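Penaeus monodon metallodensovirus major capsid protein (Penaeus monodon metallodensovirus, PDB 6WH7) assembles in sixty copies into the icosahedral shell of a shrimp densovirus capsid, which presumably encloses and delivers the viral genome. Local coordinates at residues P155-S160 against A289-E294; P276-R279 against Q284-L287. All blocks are in the same frame, centred on the assembly; numbering follows the deposited sequence.

In the fold
From the N terminus, the chain lays down strands 59-75 and 118-135 of one sheet and strand 79-83 of the other before it reaches strand 157-162. Contact 1 joins that strand, through M157, to strand 287-302, closing a long loop and pinning the two sheets of the jelly roll face to face. Within this span lies contact 2, a short closure made after strand 270-274: residues 276-279 turn back onto 284-287 just as strand 287-302 begins. The two centres are 15 Å apart, and the contacts touch directly where P276 packs against Y156 and I158. Both segment pairs also reach the second subunit, contact 1 through P155, Y156 and I158 and not through its methionine core.

Contact 1 of 2, residues P155-S160 against A289-E294; sequences PYMIHS and AQFTLE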
ATOM      1  N   PRO A 155     -95.516 -10.110  13.978  1.00 22.09           N
ATOM      2  CA  PRO A 155     -95.858  -9.246  12.845  1.00 22.09           C
ATOM      3  C   PRO A 155     -94.862  -8.119  12.634  1.00 22.09           C
ATOM      4  O   PRO A 155     -93.815  -8.048  13.282  1.00 22.09           O
ATOM      5  CB  PRO A 155     -97.230  -8.695  13.228  1.00 23.94           C
ATOM      6  CG  PRO A 155     -97.764  -9.656  14.174  1.00 23.94           C
ATOM      7  CD  PRO A 155     -96.597 -10.110  14.969  1.00 23.94           C
ATOM      8  N   TYR A 156     -95.194  -7.230  11.707  1.00 17.21           N
ATOM      9  CA  TYR A 156     -94.409  -6.040  11.445  1.00 17.21           C
ATOM     10  C   TYR A 156     -95.354  -4.951  10.980  1.00 17.21           C
ATOM     11  O   TYR A 156     -96.467  -5.222  10.529  1.00 17.21           O
ATOM     12  CB  TYR A 156     -93.320  -6.298  10.404  1.00 16.06           C
ATOM     13  CG  TYR A 156     -93.839  -6.934   9.145  1.00 16.06           C
ATOM     14  CD1 TYR A 156     -94.393  -6.174   8.131  1.00 16.06           C
ATOM     15  CD2 TYR A 156     -93.763  -8.300   8.965  1.00 16.06           C
ATOM     16  CE1 TYR A 156     -94.865  -6.762   6.994  1.00 16.06           C
ATOM     17  CE2 TYR A 156     -94.228  -8.886   7.832  1.00 16.06           C
ATOM     18  CZ  TYR A 156     -94.779  -8.122   6.850  1.00 16.06           C
ATOM     19  OH  TYR A 156     -95.245  -8.724   5.716  1.00 16.06           O
ATOM     20  N   MET A 157     -94.911  -3.712  11.110  1.00 15.46           N
ATOM     21  CA  MET A 157     -95.611  -2.585  10.524  1.00 15.46           C
ATOM     22  C   MET A 157     -94.808  -2.107   9.329  1.00 15.46           C
ATOM     23  O   MET A 157     -93.582  -2.004   9.397  1.00 15.46           O
ATOM     24  CB  MET A 157     -95.805  -1.454  11.532  1.00 16.16           C
ATOM     25  CG  MET A 157     -96.564  -0.273  10.969  1.00 16.16           C
ATOM     26  SD  MET A 157     -96.881   1.006  12.175  1.00 16.16           S
ATOM     27  CE  MET A 157     -95.242   1.671  12.365  1.00 16.16           C
ATOM     28  N   ILE A 158     -95.494  -1.839   8.231  1.00 14.31           N
ATOM     29  CA  ILE A 158     -94.838  -1.479   6.985  1.00 14.31           C
ATOM     30  C   ILE A 158     -94.762   0.035   6.905  1.00 14.31           C
ATOM     31  O   ILE A 158     -95.791   0.713   6.925  1.00 14.31           O
ATOM     32  CB  ILE A 158     -95.589  -2.052   5.777  1.00 14.36           C
ATOM     33  CG1 ILE A 158     -95.709  -3.561   5.899  1.00 14.36           C
ATOM     34  CG2 ILE A 158     -94.854  -1.720   4.510  1.00 14.36           C
ATOM     35  CD1 ILE A 158     -96.614  -4.169   4.889  1.00 14.36           C
ATOM     36  N   HIS A 159     -93.554   0.570   6.821  1.00 13.06           N
ATOM     37  CA  HIS A 159     -93.365   1.971   6.491  1.00 13.06           C
ATOM     38  C   HIS A 159     -93.116   2.069   4.998  1.00 13.06           C
ATOM     39  O   HIS A 159     -92.158   1.486   4.487  1.00 13.06           O
ATOM     40  CB  HIS A 159     -92.198   2.593   7.241  1.00 12.16           C
ATOM     41  CG  HIS A 159     -92.073   4.062   7.007  1.00 12.16           C
ATOM     42  ND1 HIS A 159     -92.909   4.979   7.597  1.00 12.16           N
ATOM     43  CD2 HIS A 159     -91.292   4.762   6.156  1.00 12.16           C
ATOM     44  CE1 HIS A 159     -92.598   6.189   7.178  1.00 12.16           C
ATOM     45  NE2 HIS A 159     -91.622   6.085   6.299  1.00 12.16           N
ATOM     46  N   SER A 160     -93.961   2.811   4.305  1.00 12.99           N
ATOM     47  CA  SER A 160     -93.883   2.929   2.863  1.00 12.99           C
ATOM     48  C   SER A 160     -93.530   4.356   2.489  1.00 12.99           C
ATOM     49  O   SER A 160     -94.143   5.301   2.988  1.00 12.99           O
ATOM     50  CB  SER A 160     -95.205   2.528   2.222  1.00 14.23           C
ATOM     51  OG  SER A 160     -95.506   1.176   2.493  1.00 14.23           O
ATOM     52  N   ALA A 289    -100.395  -0.831  16.458  1.00 18.56           N
ATOM     53  CA  ALA A 289     -99.008  -0.464  16.646  1.00 18.56           C
ATOM     54  C   ALA A 289     -98.910   0.747  17.549  1.00 18.56           C
ATOM     55  O   ALA A 289     -99.683   1.694  17.416  1.00 18.56           O
ATOM     56  CB  ALA A 289     -98.323  -0.172  15.312  1.00 17.45           C
ATOM     57  N   GLN A 290     -97.974   0.691  18.483  1.00 16.46           N
ATOM     58  CA  GLN A 290     -97.494   1.873  19.169  1.00 16.46           C
ATOM     59  C   GLN A 290     -96.044   2.107  18.782  1.00 16.46           C
ATOM     60  O   GLN A 290     -95.270   1.163  18.626  1.00 16.46           O
ATOM     61  CB  GLN A 290     -97.539   1.750  20.687  1.00 17.49           C
ATOM     62  CG  GLN A 290     -97.271   3.093  21.316  1.00 17.49           C
ATOM     63  CD  GLN A 290     -96.758   3.014  22.705  1.00 17.49           C
ATOM     64  OE1 GLN A 290     -96.474   1.937  23.206  1.00 17.49           O
ATOM     65  NE2 GLN A 290     -96.627   4.150  23.343  1.00 17.49           N
ATOM     66  N   PHE A 291     -95.676   3.370  18.657  1.00 14.32           N
ATOM     67  CA  PHE A 291     -94.281   3.746  18.518  1.00 14.32           C
ATOM     68  C   PHE A 291     -94.133   5.165  19.031  1.00 14.32           C
ATOM     69  O   PHE A 291     -95.106   5.811  19.419  1.00 14.32           O
ATOM     70  CB  PHE A 291     -93.809   3.593  17.072  1.00 14.19           C
ATOM     71  CG  PHE A 291     -94.689   4.268  16.077  1.00 14.19           C
ATOM     72  CD1 PHE A 291     -94.488   5.582  15.729  1.00 14.19           C
ATOM     73  CD2 PHE A 291     -95.730   3.583  15.502  1.00 14.19           C
ATOM     74  CE1 PHE A 291     -95.304   6.188  14.829  1.00 14.19           C
ATOM     75  CE2 PHE A 291     -96.541   4.187  14.605  1.00 14.19           C
ATOM     76  CZ  PHE A 291     -96.327   5.487  14.261  1.00 14.19           C
ATOM     77  N   THR A 292     -92.901   5.644  19.036  1.00 13.64           N
ATOM     78  CA  THR A 292     -92.591   6.992  19.470  1.00 13.64           C
ATOM     79  C   THR A 292     -92.319   7.845  18.244  1.00 13.64           C
ATOM     80  O   THR A 292     -91.549   7.448  17.366  1.00 13.64           O
ATOM     81  CB  THR A 292     -91.383   6.995  20.402  1.00 14.04           C
ATOM     82  OG1 THR A 292     -91.653   6.148  21.519  1.00 14.04           O
ATOM     83  CG2 THR A 292     -91.109   8.381  20.906  1.00 14.04           C
ATOM     84  N   LEU A 293     -92.962   8.998  18.175  1.00 13.63           N
ATOM     85  CA  LEU A 293     -92.749   9.947  17.095  1.00 13.63           C
ATOM     86  C   LEU A 293     -91.926  11.103  17.636  1.00 13.63           C
ATOM     87  O   LEU A 293     -92.404  11.873  18.469  1.00 13.63           O
ATOM     88  CB  LEU A 293     -94.074  10.438  16.525  1.00 13.39           C
ATOM     89  CG  LEU A 293     -93.934  11.507  15.451  1.00 13.39           C
ATOM     90  CD1 LEU A 293     -93.198  10.949  14.268  1.00 13.39           C
ATOM     91  CD2 LEU A 293     -95.282  12.020  15.042  1.00 13.39           C
ATOM     92  N   GLU A 294     -90.691  11.214  17.172  1.00 13.31           N
ATOM     93  CA  GLU A 294     -89.849  12.371  17.427  1.00 13.31           C
ATOM     94  C   GLU A 294     -89.653  13.123  16.125  1.00 13.31           C
ATOM     95  O   GLU A 294     -89.040  12.601  15.193  1.00 13.31           O
ATOM     96  CB  GLU A 294     -88.499  11.965  18.006  1.00 16.04           C
ATOM     97  CG  GLU A 294     -88.532  11.533  19.438  1.00 16.04           C
ATOM     98  CD  GLU A 294     -87.170  11.121  19.933  1.00 16.04           C
ATOM     99  OE1 GLU A 294     -86.277  10.900  19.093  1.00 16.04           O
ATOM    100  OE2 GLU A 294     -86.977  11.048  21.160  1.00 16.04           O
TER
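A buried apolar contact, Met-aromatic at F291, packs M157 against A289 and F291, bridging the two facing sheets of the viral jelly roll. In parvoviral nomenclature the sheets are BIDG and CHEF; by topology M157 lies on strand βE and its two partners on strand βI, so this is a small worked case of how one long side chain can reach across from one sheet to the other. Both segments aim the bonds that start these side chains at each other, while the nearest backbones, at M157 and A289, stay 7.3 Å apart from CA to CA.

The methionine spans that gap because its inner chain is stretched: CG stands anti to the backbone N (chi1 -178°), and the chain bends only at the last torsion, which turns the methyl aside. The sulfur is thereby left against A289, with M157 SD 3.6 Å from A289 CB, and the methyl against the phenyl ring, with M157 CE 3.6 Å from F291 CE2. The M157 and F291 side chains cross at about a right angle. The approach to the ring is oblique: M157 SD lies 5.1 Å from the F291 centroid, along a line 60° off the ring normal.

The same core continues on both sheets. L273 of strand 270-274 packs on both M157 and F291, while L131 and L128 of strand 118-135 touch A289 and F291 respectively. V70 and I72 of strand 59-75 also pack on F291, and M157 is held in its own sheet by backbone hydrogen bonding to W211 of strand 207-211.

Contact 2 of 2, residues P276-R279 against Q284-L287; sequences PPIR and QFKL
Q284 meets P277 and R279 where the loop between strands βH and βI of the jelly roll folds back on itself. Its backbone forms a single beta bridge with R279, CA to CA 4.3 Å, an isolated pairing within the loop. The glutamine chain bends at chi2 (-68°), which brings its amide back alongside 276-279: Q284 NE2 lies 3.3 Å from P277 CB and Q284 OE1 3.2 Å from R279 CG, the side-chain amide oxygen lying beside the aliphatic part of R279. P77 packs on both Q284 and P277.

F285 follows and carries the polar link as well as an apolar one. Its ring lies obliquely beside I278, CD2 nearest the CG2 branch, and also meets F151 of the second subunit, consistent with the intersubunit role of this loop in parvoviral capsids. The backbone of K286 is hydrogen-bonded to D136. At L287, where strand βI begins, CD1 sits 3.9 Å from I278 CD1; L287 CD1 also lies 3.9 Å from P276 O, and the L287 and P276 side chains cross at about a right angle. The backbone closure itself is one nearly straight hydrogen bond, F285 N to I278 O, 2.7 Å long with 168° at the hydrogen.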
ATOM      1  N   PRO A 276     -99.319  -5.709   7.131  1.00 18.08           N
ATOM      2  CA  PRO A 276     -99.459  -6.781   6.166  1.00 18.08           C
ATOM      3  C   PRO A 276    -100.805  -7.460   6.308  1.00 18.08           C
ATOM      4  O   PRO A 276    -101.310  -7.623   7.426  1.00 18.08           O
ATOM      5  CB  PRO A 276     -98.315  -7.731   6.535  1.00 17.17           C
ATOM      6  CG  PRO A 276     -98.094  -7.481   7.958  1.00 17.17           C
ATOM      7  CD  PRO A 276     -98.295  -6.020   8.137  1.00 17.17           C
ATOM      8  N   PRO A 277    -101.436  -7.837   5.199  1.00 19.99           N
ATOM      9  CA  PRO A 277    -102.669  -8.618   5.294  1.00 19.99           C
ATOM     10  C   PRO A 277    -102.376 -10.010   5.822  1.00 19.99           C
ATOM     11  O   PRO A 277    -101.534 -10.731   5.283  1.00 19.99           O
ATOM     12  CB  PRO A 277    -103.169  -8.656   3.850  1.00 18.47           C
ATOM     13  CG  PRO A 277    -101.956  -8.495   3.043  1.00 18.47           C
ATOM     14  CD  PRO A 277    -101.051  -7.593   3.805  1.00 18.47           C
ATOM     15  N   ILE A 278    -103.098 -10.401   6.868  1.00 24.75           N
ATOM     16  CA  ILE A 278    -102.955 -11.729   7.449  1.00 24.75           C
ATOM     17  C   ILE A 278    -104.357 -12.235   7.736  1.00 24.75           C
ATOM     18  O   ILE A 278    -105.091 -11.610   8.507  1.00 24.75           O
ATOM     19  CB  ILE A 278    -102.120 -11.725   8.739  1.00 22.61           C
ATOM     20  CG1 ILE A 278    -100.820 -10.957   8.546  1.00 22.61           C
ATOM     21  CG2 ILE A 278    -101.730 -13.127   9.078  1.00 22.61           C
ATOM     22  CD1 ILE A 278    -100.046 -10.752   9.807  1.00 22.61           C
ATOM     23  N   ARG A 279    -104.729 -13.359   7.138  1.00 28.62           N
ATOM     24  CA  ARG A 279    -106.110 -13.804   7.184  1.00 28.62           C
ATOM     25  C   ARG A 279    -106.407 -14.622   8.429  1.00 28.62           C
ATOM     26  O   ARG A 279    -105.625 -15.491   8.822  1.00 28.62           O
ATOM     27  CB  ARG A 279    -106.456 -14.617   5.941  1.00 29.92           C
ATOM     28  CG  ARG A 279    -106.431 -13.826   4.667  1.00 29.92           C
ATOM     29  CD  ARG A 279    -106.839 -14.672   3.483  1.00 29.92           C
ATOM     30  NE  ARG A 279    -108.224 -15.117   3.590  1.00 29.92           N
ATOM     31  CZ  ARG A 279    -108.599 -16.386   3.717  1.00 29.92           C
ATOM     32  NH1 ARG A 279    -107.692 -17.351   3.729  1.00 29.92           N
ATOM     33  NH2 ARG A 279    -109.884 -16.694   3.811  1.00 29.92           N
ATOM     34  N   GLN A 284    -109.480 -10.581   8.541  1.00 30.79           N
ATOM     35  CA  GLN A 284    -108.065 -10.279   8.669  1.00 30.79           C
ATOM     36  C   GLN A 284    -107.697 -10.167  10.140  1.00 30.79           C
ATOM     37  O   GLN A 284    -108.551  -9.917  10.992  1.00 30.79           O
ATOM     38  CB  GLN A 284    -107.726  -8.956   7.977  1.00 28.65           C
ATOM     39  CG  GLN A 284    -108.069  -8.884   6.504  1.00 28.65           C
ATOM     40  CD  GLN A 284    -107.223  -9.795   5.660  1.00 28.65           C
ATOM     41  OE1 GLN A 284    -107.653 -10.876   5.268  1.00 28.65           O
ATOM     42  NE2 GLN A 284    -106.012  -9.362   5.366  1.00 28.65           N
ATOM     43  N   PHE A 285    -106.416 -10.364  10.440  1.00 29.10           N
ATOM     44  CA  PHE A 285    -105.909  -9.929  11.733  1.00 29.10           C
ATOM     45  C   PHE A 285    -106.069  -8.430  11.868  1.00 29.10           C
ATOM     46  O   PHE A 285    -105.787  -7.671  10.940  1.00 29.10           O
ATOM     47  CB  PHE A 285    -104.438 -10.288  11.914  1.00 30.54           C
ATOM     48  CG  PHE A 285    -104.199 -11.719  12.235  1.00 30.54           C
ATOM     49  CD1 PHE A 285    -105.195 -12.491  12.765  1.00 30.54           C
ATOM     50  CD2 PHE A 285    -102.973 -12.287  12.030  1.00 30.54           C
ATOM     51  CE1 PHE A 285    -104.974 -13.812  13.066  1.00 30.54           C
ATOM     52  CE2 PHE A 285    -102.746 -13.613  12.329  1.00 30.54           C
ATOM     53  CZ  PHE A 285    -103.747 -14.374  12.847  1.00 30.54           C
ATOM     54  N   LYS A 286    -106.518  -8.001  13.036  1.00 28.70           N
ATOM     55  CA  LYS A 286    -106.519  -6.588  13.363  1.00 28.70           C
ATOM     56  C   LYS A 286    -105.214  -6.314  14.090  1.00 28.70           C
ATOM     57  O   LYS A 286    -105.034  -6.729  15.236  1.00 28.70           O
ATOM     58  CB  LYS A 286    -107.738  -6.232  14.204  1.00 32.10           C
ATOM     59  CG  LYS A 286    -109.037  -6.394  13.447  1.00 32.10           C
ATOM     60  CD  LYS A 286    -110.225  -5.952  14.270  1.00 32.10           C
ATOM     61  CE  LYS A 286    -111.493  -5.948  13.434  1.00 32.10           C
ATOM     62  NZ  LYS A 286    -111.991  -7.322  13.155  1.00 32.10           N
ATOM     63  N   LEU A 287    -104.302  -5.626  13.420  1.00 24.77           N
ATOM     64  CA  LEU A 287    -102.975  -5.364  13.941  1.00 24.77           C
ATOM     65  C   LEU A 287    -102.897  -3.919  14.388  1.00 24.77           C
ATOM     66  O   LEU A 287    -103.375  -3.017  13.697  1.00 24.77           O
ATOM     67  CB  LEU A 287    -101.899  -5.637  12.896  1.00 24.27           C
ATOM     68  CG  LEU A 287    -101.774  -7.080  12.430  1.00 24.27           C
ATOM     69  CD1 LEU A 287    -100.757  -7.183  11.311  1.00 24.27           C
ATOM     70  CD2 LEU A 287    -101.392  -7.964  13.590  1.00 24.27           C
TER